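Local coordinates for GDSL-like Lipase/Acylhydrolase family protein (Neisseria meningitidis, PDB 4K7J), which probably removes O-acetyl groups from peptidoglycan as an SGNH-family serine esterase, at residues G26-P38 / R313-S325. Residues are numbered along the deposited sequence; the frame is centred on the assembly and turned at random.
Sequences GLLTDYGNASASP and RRVARQGQTMFWS
Thr29 and Phe323 form the hydrogen-bonded pair at the middle of a short antiparallel edge of the SGNH hydrolase α/β fold. Here strand 28-30 closes one side of an otherwise parallel central sheet by lying against strand 322-325. The bond from Thr29 N to Phe323 O is short, 2.8 Å, and nearly straight at 174°, and Phe323 N returns one to Thr29 O; Ser325 N to Leu27 O and Tyr31 N to Thr321 O continue the pairing at the two ends.

The tight part is the Tyr31 ring, held against the last turns of helix 305-318. Arg317 covers one face, with CB 3.8 Å from the Tyr31 ring centroid in a CH-pi contact; with CG anti to the backbone N (chi1 -178°), its extended chain crosses the ring at about a right angle, passing over the CD1–CE1 side. Thr29 CG2 sits over the opposite face.

The other face of the strand pair is turned to helix 354-373. Leu28 CD1 packs on Met322 CB at 4.0 Å, and both side chains continue onto Leu371. Leu27 runs alongside the Trp324 indole, its CB 3.4 Å from Trp324 NE1, which is hydrogen-bonded to Ser367 OG.

The periphery is looser and watery: one water joins Tyr31 O to Arg317 O, another Asp30 OD1 to Gln320 O. At the end of the strand, Asp30 makes an Asx turn, OD1 taking Gly32 N from above the carboxylate plane while OD2 receives Ala34 N on its syn lone pair. At the far end of the Tyr31 ring, Arg313 sets its guanidinium almost perpendicular to the ring, one face over Phe323 CE2, and NH1 donates within its own plane to Tyr31 OH at 2.9 Å.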
ATOM      1  N   GLY A  26       7.067  -6.340  21.539  1.00 42.60           N
ATOM      2  CA  GLY A  26       7.841  -7.374  20.875  1.00 46.47           C
ATOM      3  C   GLY A  26       8.297  -6.925  19.500  1.00 45.22           C
ATOM      4  O   GLY A  26       9.157  -6.050  19.378  1.00 42.76           O
ATOM      5  N   LEU A  27       7.716  -7.517  18.460  1.00 35.26           N
ATOM      6  CA  LEU A  27       8.043  -7.143  17.091  1.00 27.69           C
ATOM      7  C   LEU A  27       7.543  -5.738  16.813  1.00 25.49           C
ATOM      8  O   LEU A  27       8.155  -4.986  16.056  1.00 22.21           O
ATOM      9  CB  LEU A  27       7.393  -8.104  16.108  1.00 26.49           C
ATOM     10  CG  LEU A  27       7.812  -9.568  16.213  1.00 33.96           C
ATOM     11  CD1 LEU A  27       7.078 -10.392  15.154  1.00 24.52           C
ATOM     12  CD2 LEU A  27       9.314  -9.698  16.060  1.00 28.32           C
ATOM     13  N   LEU A  28       6.417  -5.397  17.428  1.00 22.78           N
ATOM     14  CA  LEU A  28       5.812  -4.088  17.248  1.00 28.78           C
ATOM     15  C   LEU A  28       6.193  -3.144  18.398  1.00 26.73           C
ATOM     16  O   LEU A  28       5.932  -3.433  19.562  1.00 28.76           O
ATOM     17  CB  LEU A  28       4.288  -4.233  17.131  1.00 25.48           C
ATOM     18  CG  LEU A  28       3.460  -2.978  16.848  1.00 32.00           C
ATOM     19  CD1 LEU A  28       3.916  -2.322  15.555  1.00 23.34           C
ATOM     20  CD2 LEU A  28       1.970  -3.323  16.781  1.00 29.70           C
ATOM     21  N   THR A  29       6.815  -2.019  18.069  1.00 21.13           N
ATOM     22  CA  THR A  29       7.143  -1.020  19.079  1.00 24.83           C
ATOM     23  C   THR A  29       6.340   0.235  18.806  1.00 24.27           C
ATOM     24  O   THR A  29       6.387   0.782  17.702  1.00 21.09           O
ATOM     25  CB  THR A  29       8.647  -0.649  19.085  1.00 23.50           C
ATOM     26  OG1 THR A  29       9.440  -1.823  19.291  1.00 28.16           O
ATOM     27  CG2 THR A  29       8.940   0.363  20.189  1.00 25.06           C
ATOM     28  N   ASP A  30       5.586   0.691  19.803  1.00 23.09           N
ATOM     29  CA  ASP A  30       4.825   1.927  19.642  1.00 24.33           C
ATOM     30  C   ASP A  30       5.539   3.120  20.265  1.00 29.37           C
ATOM     31  O   ASP A  30       5.635   3.212  21.481  1.00 24.82           O
ATOM     32  CB  ASP A  30       3.427   1.780  20.238  1.00 27.12           C
ATOM     33  CG  ASP A  30       2.574   3.016  20.032  1.00 29.48           C
ATOM     34  OD1 ASP A  30       2.949   3.881  19.210  1.00 29.01           O
ATOM     35  OD2 ASP A  30       1.523   3.118  20.700  1.00 33.31           O
ATOM     36  N   TYR A  31       6.017   4.035  19.422  1.00 22.87           N
ATOM     37  CA  TYR A  31       6.698   5.246  19.883  1.00 22.67           C
ATOM     38  C   TYR A  31       5.744   6.417  20.033  1.00 26.49           C
ATOM     39  O   TYR A  31       6.164   7.545  20.287  1.00 26.22           O
ATOM     40  CB  TYR A  31       7.823   5.630  18.928  1.00 22.54           C
ATOM     41  CG  TYR A  31       8.932   4.619  18.929  1.00 15.70           C
ATOM     42  CD1 TYR A  31       9.760   4.481  20.033  1.00 16.80           C
ATOM     43  CD2 TYR A  31       9.126   3.771  17.844  1.00 22.42           C
ATOM     44  CE1 TYR A  31      10.776   3.538  20.050  1.00 21.29           C
ATOM     45  CE2 TYR A  31      10.136   2.822  17.854  1.00 19.58           C
ATOM     46  CZ  TYR A  31      10.965   2.719  18.958  1.00 19.50           C
ATOM     47  OH  TYR A  31      11.964   1.776  18.982  1.00 18.60           O
ATOM     48  N   GLY A  32       4.461   6.142  19.828  1.00 26.97           N
ATOM     49  CA  GLY A  32       3.414   7.108  20.076  1.00 27.04           C
ATOM     50  C   GLY A  32       2.529   6.604  21.201  1.00 30.95           C
ATOM     51  O   GLY A  32       3.002   5.963  22.142  1.00 37.91           O
ATOM     52  N   ASN A  33       1.237   6.876  21.094  1.00 32.14           N
ATOM     53  CA  ASN A  33       0.291   6.524  22.140  1.00 37.55           C
ATOM     54  C   ASN A  33      -0.953   5.967  21.472  1.00 38.20           C
ATOM     55  O   ASN A  33      -1.985   6.634  21.408  1.00 37.31           O
ATOM     56  CB  ASN A  33      -0.049   7.773  22.961  1.00 48.81           C
ATOM     57  CG  ASN A  33      -0.765   7.453  24.270  1.00 55.12           C
ATOM     58  OD1 ASN A  33      -1.003   6.285  24.604  1.00 38.36           O
ATOM     59  ND2 ASN A  33      -1.106   8.504  25.025  1.00 49.82           N
ATOM     60  N   ALA A  34      -0.837   4.745  20.962  1.00 31.17           N
ATOM     61  CA  ALA A  34      -1.873   4.162  20.122  1.00 36.41           C
ATOM     62  C   ALA A  34      -3.214   4.045  20.837  1.00 35.76           C
ATOM     63  O   ALA A  34      -4.261   4.289  20.237  1.00 32.09           O
ATOM     64  CB  ALA A  34      -1.426   2.805  19.579  1.00 31.88           C
ATOM     65  N   SER A  35      -3.187   3.686  22.119  1.00 39.37           N
ATOM     66  CA  SER A  35      -4.431   3.494  22.861  1.00 35.65           C
ATOM     67  C   SER A  35      -5.213   4.808  22.995  1.00 38.46           C
ATOM     68  O   SER A  35      -6.436   4.801  23.040  1.00 40.97           O
ATOM     69  CB  SER A  35      -4.178   2.836  24.229  1.00 41.57           C
ATOM     70  OG  SER A  35      -3.325   3.614  25.049  1.00 38.19           O
ATOM     71  N   ALA A  36      -4.503   5.931  23.017  1.00 34.60           N
ATOM     72  CA  ALA A  36      -5.143   7.238  23.172  1.00 32.00           C
ATOM     73  C   ALA A  36      -5.483   7.921  21.843  1.00 40.25           C
ATOM     74  O   ALA A  36      -5.968   9.056  21.832  1.00 37.45           O
ATOM     75  CB  ALA A  36      -4.269   8.149  24.016  1.00 38.11           C
ATOM     76  N   SER A  37      -5.246   7.220  20.735  1.00 32.44           N
ATOM     77  CA  SER A  37      -5.300   7.822  19.402  1.00 31.76           C
ATOM     78  C   SER A  37      -6.691   7.798  18.766  1.00 27.79           C
ATOM     79  O   SER A  37      -7.500   6.916  19.054  1.00 23.42           O
ATOM     80  CB  SER A  37      -4.305   7.109  18.472  1.00 27.57           C
ATOM     81  OG  SER A  37      -4.729   5.783  18.184  1.00 28.62           O
ATOM     82  N   PRO A  38      -6.960   8.763  17.877  1.00 27.78           N
ATOM     83  CA  PRO A  38      -8.193   8.757  17.084  1.00 28.95           C
ATOM     84  C   PRO A  38      -8.372   7.476  16.267  1.00 27.37           C
ATOM     85  O   PRO A  38      -9.493   6.971  16.186  1.00 27.83           O
ATOM     86  CB  PRO A  38      -8.015   9.956  16.142  1.00 31.24           C
ATOM     87  CG  PRO A  38      -7.079  10.864  16.857  1.00 32.24           C
ATOM     88  CD  PRO A  38      -6.150   9.971  17.640  1.00 32.44           C
ATOM     89  N   ARG A 313      14.085   2.892  12.328  1.00 13.09           N
ATOM     90  CA  ARG A 313      13.621   2.912  13.705  1.00 16.84           C
ATOM     91  C   ARG A 313      13.737   4.297  14.353  1.00 16.61           C
ATOM     92  O   ARG A 313      12.824   4.730  15.040  1.00 17.71           O
ATOM     93  CB  ARG A 313      14.321   1.841  14.553  1.00 20.69           C
ATOM     94  CG  ARG A 313      13.710   1.716  15.925  1.00 18.37           C
ATOM     95  CD  ARG A 313      14.606   0.946  16.867  1.00 24.96           C
ATOM     96  NE  ARG A 313      14.547  -0.488  16.621  1.00 26.36           N
ATOM     97  CZ  ARG A 313      13.597  -1.287  17.098  1.00 26.56           C
ATOM     98  NH1 ARG A 313      12.618  -0.791  17.842  1.00 25.09           N
ATOM     99  NH2 ARG A 313      13.622  -2.582  16.823  1.00 27.66           N
ATOM    100  N   ARG A 314      14.835   5.007  14.114  1.00 18.44           N
ATOM    101  CA  ARG A 314      14.956   6.387  14.605  1.00 16.09           C
ATOM    102  C   ARG A 314      13.838   7.285  14.065  1.00 16.99           C
ATOM    103  O   ARG A 314      13.277   8.103  14.793  1.00 15.64           O
ATOM    104  CB  ARG A 314      16.300   6.998  14.207  1.00 17.83           C
ATOM    105  CG  ARG A 314      17.499   6.477  14.964  1.00 19.33           C
ATOM    106  CD  ARG A 314      18.708   7.411  14.780  1.00 21.65           C
ATOM    107  NE  ARG A 314      19.175   7.517  13.395  1.00 19.98           N
ATOM    108  CZ  ARG A 314      19.929   6.602  12.800  1.00 19.88           C
ATOM    109  NH1 ARG A 314      20.292   5.515  13.463  1.00 22.02           N
ATOM    110  NH2 ARG A 314      20.321   6.767  11.549  1.00 18.83           N
ATOM    111  N   VAL A 315      13.518   7.132  12.784  1.00 15.75           N
ATOM    112  CA  VAL A 315      12.430   7.912  12.181  1.00 15.74           C
ATOM    113  C   VAL A 315      11.099   7.623  12.869  1.00 19.54           C
ATOM    114  O   VAL A 315      10.338   8.550  13.196  1.00 19.88           O
ATOM    115  CB  VAL A 315      12.296   7.637  10.664  1.00 16.95           C
ATOM    116  CG1 VAL A 315      10.982   8.215  10.126  1.00 18.20           C
ATOM    117  CG2 VAL A 315      13.490   8.213   9.916  1.00 17.63           C
ATOM    118  N   ALA A 316      10.825   6.336  13.087  1.00 15.79           N
ATOM    119  CA  ALA A 316       9.636   5.910  13.836  1.00 18.45           C
ATOM    120  C   ALA A 316       9.512   6.601  15.198  1.00 20.87           C
ATOM    121  O   ALA A 316       8.438   7.105  15.569  1.00 16.65           O
ATOM    122  CB  ALA A 316       9.651   4.398  14.022  1.00 15.47           C
ATOM    123  N   ARG A 317      10.609   6.618  15.947  1.00 17.90           N
ATOM    124  CA  ARG A 317      10.586   7.170  17.304  1.00 17.38           C
ATOM    125  C   ARG A 317      10.434   8.672  17.276  1.00 18.80           C
ATOM    126  O   ARG A 317       9.622   9.236  18.008  1.00 26.46           O
ATOM    127  CB  ARG A 317      11.860   6.793  18.071  1.00 18.48           C
ATOM    128  CG  ARG A 317      11.845   7.312  19.503  1.00 21.98           C
ATOM    129  CD  ARG A 317      12.997   6.753  20.321  1.00 20.84           C
ATOM    130  NE  ARG A 317      13.074   7.381  21.640  1.00 18.65           N
ATOM    131  CZ  ARG A 317      14.045   7.141  22.514  1.00 22.87           C
ATOM    132  NH1 ARG A 317      14.995   6.264  22.216  1.00 20.06           N
ATOM    133  NH2 ARG A 317      14.062   7.765  23.687  1.00 20.16           N
ATOM    134  N   GLN A 318      11.214   9.331  16.430  1.00 16.93           N
ATOM    135  CA  GLN A 318      11.148  10.781  16.337  0.51 17.86           C
ATOM    136  C   GLN A 318       9.816  11.238  15.745  1.00 21.58           C
ATOM    137  O   GLN A 318       9.292  12.271  16.134  1.00 24.34           O
ATOM    138  CB  GLN A 318      12.359  11.341  15.574  0.51 20.21           C
ATOM    139  CG  GLN A 318      13.625  11.362  16.442  0.51 17.88           C
ATOM    140  CD  GLN A 318      14.912  11.551  15.661  0.51 25.39           C
ATOM    141  OE1 GLN A 318      14.938  12.212  14.619  0.51 25.18           O
ATOM    142  NE2 GLN A 318      15.999  10.981  16.176  0.51 15.07           N
ATOM    143  N   GLY A 319       9.251  10.450  14.839  1.00 17.76           N
ATOM    144  CA  GLY A 319       7.945  10.781  14.272  1.00 20.23           C
ATOM    145  C   GLY A 319       6.781  10.256  15.095  1.00 22.69           C
ATOM    146  O   GLY A 319       5.619  10.423  14.716  1.00 23.52           O
ATOM    147  N   GLN A 320       7.099   9.626  16.223  1.00 21.09           N
ATOM    148  CA  GLN A 320       6.103   9.005  17.105  1.00 23.51           C
ATOM    149  C   GLN A 320       5.170   8.029  16.412  1.00 25.18           C
ATOM    150  O   GLN A 320       3.967   8.003  16.685  1.00 25.81           O
ATOM    151  CB  GLN A 320       5.287  10.068  17.845  1.00 24.32           C
ATOM    152  CG  GLN A 320       6.132  10.892  18.814  1.00 23.90           C
ATOM    153  CD  GLN A 320       5.409  12.132  19.305  1.00 40.63           C
ATOM    154  OE1 GLN A 320       4.188  12.236  19.199  1.00 39.37           O
ATOM    155  NE2 GLN A 320       6.165  13.084  19.836  1.00 42.83           N
ATOM    156  N   THR A 321       5.728   7.216  15.527  1.00 18.30           N
ATOM    157  CA  THR A 321       4.939   6.234  14.804  1.00 18.82           C
ATOM    158  C   THR A 321       5.113   4.865  15.453  1.00 20.12           C
ATOM    159  O   THR A 321       5.828   4.724  16.447  1.00 23.41           O
ATOM    160  CB  THR A 321       5.393   6.147  13.333  1.00 16.82           C
ATOM    161  OG1 THR A 321       6.507   5.257  13.232  1.00 17.92           O
ATOM    162  CG2 THR A 321       5.816   7.518  12.835  1.00 15.04           C
ATOM    163  N   MET A 322       4.450   3.859  14.900  1.00 16.01           N
ATOM    164  CA  MET A 322       4.718   2.482  15.280  1.00 17.24           C
ATOM    165  C   MET A 322       5.828   1.946  14.384  1.00 20.72           C
ATOM    166  O   MET A 322       6.048   2.479  13.297  1.00 19.14           O
ATOM    167  CB  MET A 322       3.464   1.635  15.139  1.00 18.38           C
ATOM    168  CG  MET A 322       2.397   1.970  16.182  1.00 21.09           C
ATOM    169  SD  MET A 322       0.847   1.123  15.848  1.00 22.89           S
ATOM    170  CE  MET A 322       0.293   2.013  14.391  1.00 25.12           C
ATOM    171  N   PHE A 323       6.532   0.917  14.858  1.00 17.00           N
ATOM    172  CA  PHE A 323       7.630   0.295  14.126  1.00 15.62           C
ATOM    173  C   PHE A 323       7.532  -1.223  14.268  1.00 19.47           C
ATOM    174  O   PHE A 323       7.441  -1.740  15.376  1.00 21.70           O
ATOM    175  CB  PHE A 323       8.978   0.797  14.657  1.00 14.81           C
ATOM    176  CG  PHE A 323      10.173   0.206  13.956  1.00 22.23           C
ATOM    177  CD1 PHE A 323      10.617   0.727  12.746  1.00 16.47           C
ATOM    178  CD2 PHE A 323      10.863  -0.862  14.512  1.00 22.65           C
ATOM    179  CE1 PHE A 323      11.708   0.194  12.104  1.00 21.06           C
ATOM    180  CE2 PHE A 323      11.960  -1.401  13.872  1.00 20.56           C
ATOM    181  CZ  PHE A 323      12.384  -0.875  12.670  1.00 19.29           C
ATOM    182  N   TRP A 324       7.525  -1.936  13.143  1.00 17.18           N
ATOM    183  CA  TRP A 324       7.502  -3.385  13.163  1.00 16.23           C
ATOM    184  C   TRP A 324       8.773  -3.912  12.517  1.00 19.07           C
ATOM    185  O   TRP A 324       9.044  -3.634  11.353  1.00 17.44           O
ATOM    186  CB  TRP A 324       6.285  -3.903  12.418  1.00 15.29           C
ATOM    187  CG  TRP A 324       6.018  -5.357  12.597  1.00 17.10           C
ATOM    188  CD1 TRP A 324       5.482  -5.964  13.694  1.00 23.05           C
ATOM    189  CD2 TRP A 324       6.226  -6.395  11.628  1.00 22.54           C
ATOM    190  NE1 TRP A 324       5.363  -7.313  13.479  1.00 20.95           N
ATOM    191  CE2 TRP A 324       5.809  -7.603  12.216  1.00 22.33           C
ATOM    192  CE3 TRP A 324       6.720  -6.414  10.319  1.00 16.27           C
ATOM    193  CZ2 TRP A 324       5.875  -8.825  11.541  1.00 19.44           C
ATOM    194  CZ3 TRP A 324       6.790  -7.626   9.653  1.00 19.86           C
ATOM    195  CH2 TRP A 324       6.366  -8.815  10.266  1.00 18.98           C
ATOM    196  N   SER A 325       9.557  -4.667  13.278  1.00 20.82           N
ATOM    197  CA  SER A 325      10.828  -5.169  12.765  1.00 16.60           C
ATOM    198  C   SER A 325      10.664  -6.483  12.028  1.00 18.59           C
ATOM    199  O   SER A 325      10.607  -7.557  12.644  1.00 19.37           O
ATOM    200  CB  SER A 325      11.854  -5.356  13.886  1.00 19.05           C
ATOM    201  OG  SER A 325      13.014  -5.987  13.362  1.00 22.19           O
TER
HETATM  202  O   HOH W   1      10.375  -3.384  16.873  1.00 24.92           O
HETATM  203  O   HOH W   2       2.180   5.474  17.076  1.00 29.10           O
HETATM  204  O   HOH W   3       8.568   9.055  20.767  1.00 32.41           O